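Local structure of siderophore enterobactin esterase (6GUO) at residues R73-R78 and T82-I87. The protein hydrolyses the ester bonds of the bacterial xenosiderophore enterobactin, a step required for intracellular release of its iron. Numbering follows the deposited sequence.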
ATOM      1  N   ARG A  73       9.961   3.241  -1.973  1.00 14.68           N
ATOM      2  CA  ARG A  73       9.918   4.500  -1.214  1.00 14.95           C
ATOM      3  C   ARG A  73      10.985   4.516  -0.125  1.00 16.32           C
ATOM      4  O   ARG A  73      11.740   5.484  -0.006  1.00 16.84           O
ATOM      5  CB  ARG A  73       8.539   4.741  -0.598  1.00 15.74           C
ATOM      6  CG  ARG A  73       7.476   5.125  -1.614  1.00 15.85           C
ATOM      7  CD  ARG A  73       6.262   5.722  -0.936  1.00 16.52           C
ATOM      8  NE  ARG A  73       5.605   4.786  -0.026  1.00 17.03           N
ATOM      9  CZ  ARG A  73       4.619   3.941  -0.344  1.00 16.88           C
ATOM     10  NH1 ARG A  73       4.121   3.864  -1.578  1.00 16.47           N
ATOM     11  NH2 ARG A  73       4.108   3.163   0.602  1.00 17.79           N
ATOM     12  N   ARG A  74      11.065   3.437   0.652  1.00 17.23           N
ATOM     13  CA  ARG A  74      12.048   3.367   1.737  1.00 18.98           C
ATOM     14  C   ARG A  74      13.491   3.356   1.231  1.00 18.79           C
ATOM     15  O   ARG A  74      14.354   4.027   1.802  1.00 19.99           O
ATOM     16  CB  ARG A  74      11.800   2.166   2.639  1.00 20.04           C
ATOM     17  CG  ARG A  74      12.822   2.079   3.760  1.00 21.75           C
ATOM     18  CD  ARG A  74      12.237   1.575   5.057  1.00 23.36           C
ATOM     19  NE  ARG A  74      13.297   1.358   6.038  1.00 24.14           N
ATOM     20  CZ  ARG A  74      13.113   1.146   7.339  1.00 25.55           C
ATOM     21  NH1 ARG A  74      14.170   0.950   8.122  1.00 26.46           N
ATOM     22  NH2 ARG A  74      11.889   1.128   7.869  1.00 26.23           N
ATOM     23  N   GLU A  75      13.745   2.585   0.176  1.00 18.58           N
ATOM     24  CA  GLU A  75      15.073   2.524  -0.451  1.00 19.49           C
ATOM     25  C   GLU A  75      15.513   3.877  -1.033  1.00 20.10           C
ATOM     26  O   GLU A  75      16.702   4.192  -1.021  1.00 20.36           O
ATOM     27  CB  GLU A  75      15.123   1.404  -1.506  1.00 19.24           C
ATOM     28  CG  GLU A  75      15.087   0.011  -0.879  1.00 19.72           C
ATOM     29  CD  GLU A  75      14.671  -1.117  -1.823  1.00 20.29           C
ATOM     30  OE1 GLU A  75      14.303  -0.868  -2.998  1.00 21.21           O
ATOM     31  OE2 GLU A  75      14.693  -2.282  -1.365  1.00 20.73           O
ATOM     32  N   SER A  76      14.552   4.674  -1.510  1.00 20.21           N
ATOM     33  CA  SER A  76      14.818   6.048  -1.957  1.00 20.58           C
ATOM     34  C   SER A  76      15.248   6.956  -0.808  1.00 21.57           C
ATOM     35  O   SER A  76      16.146   7.776  -0.969  1.00 24.95           O
ATOM     36  CB  SER A  76      13.585   6.653  -2.634  1.00 20.33           C
ATOM     37  OG  SER A  76      13.288   5.971  -3.834  1.00 21.55           O
ATOM     38  N   HIS A  77      14.588   6.813   0.338  1.00 22.30           N
ATOM     39  CA  HIS A  77      14.915   7.582   1.542  1.00 26.02           C
ATOM     40  C   HIS A  77      16.196   7.135   2.213  1.00 25.33           C
ATOM     41  O   HIS A  77      16.917   7.956   2.780  1.00 26.13           O
ATOM     42  CB  HIS A  77      13.784   7.485   2.565  1.00 26.92           C
ATOM     43  CG  HIS A  77      12.518   8.120   2.106  1.00 27.33           C
ATOM     44  ND1 HIS A  77      12.499   9.337   1.466  1.00 28.44           N
ATOM     45  CD2 HIS A  77      11.231   7.719   2.194  1.00 25.06           C
ATOM     46  CE1 HIS A  77      11.256   9.651   1.164  1.00 22.44           C
ATOM     47  NE2 HIS A  77      10.467   8.685   1.596  1.00 22.85           N
ATOM     48  N   ARG A  78      16.460   5.831   2.171  1.00 24.98           N
ATOM     49  CA  ARG A  78      17.582   5.241   2.882  1.00 26.56           C
ATOM     50  C   ARG A  78      18.436   4.437   1.899  1.00 25.33           C
ATOM     51  O   ARG A  78      18.426   3.205   1.932  1.00 25.19           O
ATOM     52  CB  ARG A  78      17.054   4.365   4.020  1.00 30.12           C
ATOM     53  CG  ARG A  78      16.191   5.115   5.027  1.00 34.96           C
ATOM     54  CD  ARG A  78      15.625   4.173   6.077  1.00 40.45           C
ATOM     55  NE  ARG A  78      14.496   4.757   6.812  1.00 47.86           N
ATOM     56  CZ  ARG A  78      14.563   5.414   7.975  1.00 53.50           C
ATOM     57  NH1 ARG A  78      15.723   5.617   8.605  1.00 58.53           N
ATOM     58  NH2 ARG A  78      13.442   5.881   8.520  1.00 57.21           N
ATOM     59  N   THR A  82      20.119  -2.158   2.880  1.00 18.43           N
ATOM     60  CA  THR A  82      20.160  -3.319   2.009  1.00 17.19           C
ATOM     61  C   THR A  82      18.868  -3.362   1.198  1.00 17.25           C
ATOM     62  O   THR A  82      17.777  -3.216   1.755  1.00 17.91           O
ATOM     63  CB  THR A  82      20.320  -4.610   2.833  1.00 17.77           C
ATOM     64  OG1 THR A  82      21.512  -4.517   3.633  1.00 19.32           O
ATOM     65  CG2 THR A  82      20.404  -5.846   1.935  1.00 17.78           C
ATOM     66  N   GLY A  83      19.010  -3.537  -0.113  1.00 16.45           N
ATOM     67  CA  GLY A  83      17.874  -3.660  -1.019  1.00 15.94           C
ATOM     68  C   GLY A  83      17.137  -4.966  -0.793  1.00 16.01           C
ATOM     69  O   GLY A  83      17.716  -5.935  -0.290  1.00 16.60           O
ATOM     70  N   THR A  84      15.860  -4.989  -1.158  1.00 15.58           N
ATOM     71  CA  THR A  84      15.018  -6.157  -0.955  1.00 15.26           C
ATOM     72  C   THR A  84      14.377  -6.587  -2.265  1.00 14.40           C
ATOM     73  O   THR A  84      13.812  -5.769  -2.992  1.00 15.45           O
ATOM     74  CB  THR A  84      13.936  -5.895   0.110  1.00 15.36           C
ATOM     75  OG1 THR A  84      14.558  -5.442   1.316  1.00 16.81           O
ATOM     76  CG2 THR A  84      13.140  -7.158   0.412  1.00 15.12           C
ATOM     77  N   VAL A  85      14.493  -7.879  -2.560  1.00 13.94           N
ATOM     78  CA  VAL A  85      13.807  -8.501  -3.686  1.00 13.49           C
ATOM     79  C   VAL A  85      12.442  -8.991  -3.202  1.00 13.20           C
ATOM     80  O   VAL A  85      12.339  -9.585  -2.130  1.00 13.38           O
ATOM     81  CB  VAL A  85      14.650  -9.664  -4.268  1.00 13.29           C
ATOM     82  CG1 VAL A  85      13.881 -10.453  -5.326  1.00 13.48           C
ATOM     83  CG2 VAL A  85      15.943  -9.124  -4.856  1.00 13.45           C
ATOM     84  N   VAL A  86      11.401  -8.734  -3.995  1.00 12.88           N
ATOM     85  CA  VAL A  86      10.047  -9.204  -3.703  1.00 12.63           C
ATOM     86  C   VAL A  86       9.763 -10.386  -4.613  1.00 13.20           C
ATOM     87  O   VAL A  86       9.984 -10.305  -5.822  1.00 13.68           O
ATOM     88  CB  VAL A  86       8.986  -8.113  -3.951  1.00 12.69           C
ATOM     89  CG1 VAL A  86       7.582  -8.631  -3.656  1.00 13.15           C
ATOM     90  CG2 VAL A  86       9.282  -6.883  -3.108  1.00 12.79           C
ATOM     91  N   ILE A  87       9.286 -11.470  -4.010  1.00 13.00           N
ATOM     92  CA  ILE A  87       8.876 -12.672  -4.727  1.00 12.91           C
ATOM     93  C   ILE A  87       7.432 -12.973  -4.342  1.00 13.20           C
ATOM     94  O   ILE A  87       7.149 -13.388  -3.217  1.00 13.71           O
ATOM     95  CB  ILE A  87       9.791 -13.869  -4.405  1.00 13.21           C
ATOM     96  CG1 ILE A  87      11.266 -13.497  -4.635  1.00 13.97           C
ATOM     97  CG2 ILE A  87       9.386 -15.070  -5.261  1.00 12.97           C
ATOM     98  CD1 ILE A  87      12.005 -12.996  -3.411  1.00 14.45           C
TER
HETATM   99  O   HOH W   1      15.169  -2.819   1.345  1.00 19.87           O
HETATM  100  O   HOH W   2      13.286  -3.206  -3.975  1.00 23.66           O
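OE2 of E75 is gripped by the amide N of T84 and by water 1. The amide N of T84 meets OE2 at 3.0 Å, nearly along the carboxylate C-O axis but with a moderately bent N-H...O angle of 148°. Water 1 donates to the same OE2 at 2.8 Å and to the carbonyl O of T82 at 2.7 Å, while accepting from OG1 of T84. With OG1 beside the T84 backbone N (chi1 -55°), the hydroxyl donates to water 1 and stays 4.1 Å from E75 OE2. E75 lies in the last turn of helix 60-77, the crossover helix of the beta-alpha-beta unit formed with strands 52-58 and 83-90 in this alpha/beta-hydrolase fold. Extended beyond CG (chi2 161°), its side chain reaches across from the helix to G83 and T84, and OE2 comes within 3.5 Å of G83 CA. The other carboxylate oxygen, OE1, accepts from water 2 at 2.7 Å, and this water also donates to T84 O. These bonds should limit rotation of the carboxylate and probably favour its ionised form. Nearby, R74 of the helix forms a salt bridge with E81, and S76 faces the second subunit, hydrogen-bonding S96 there.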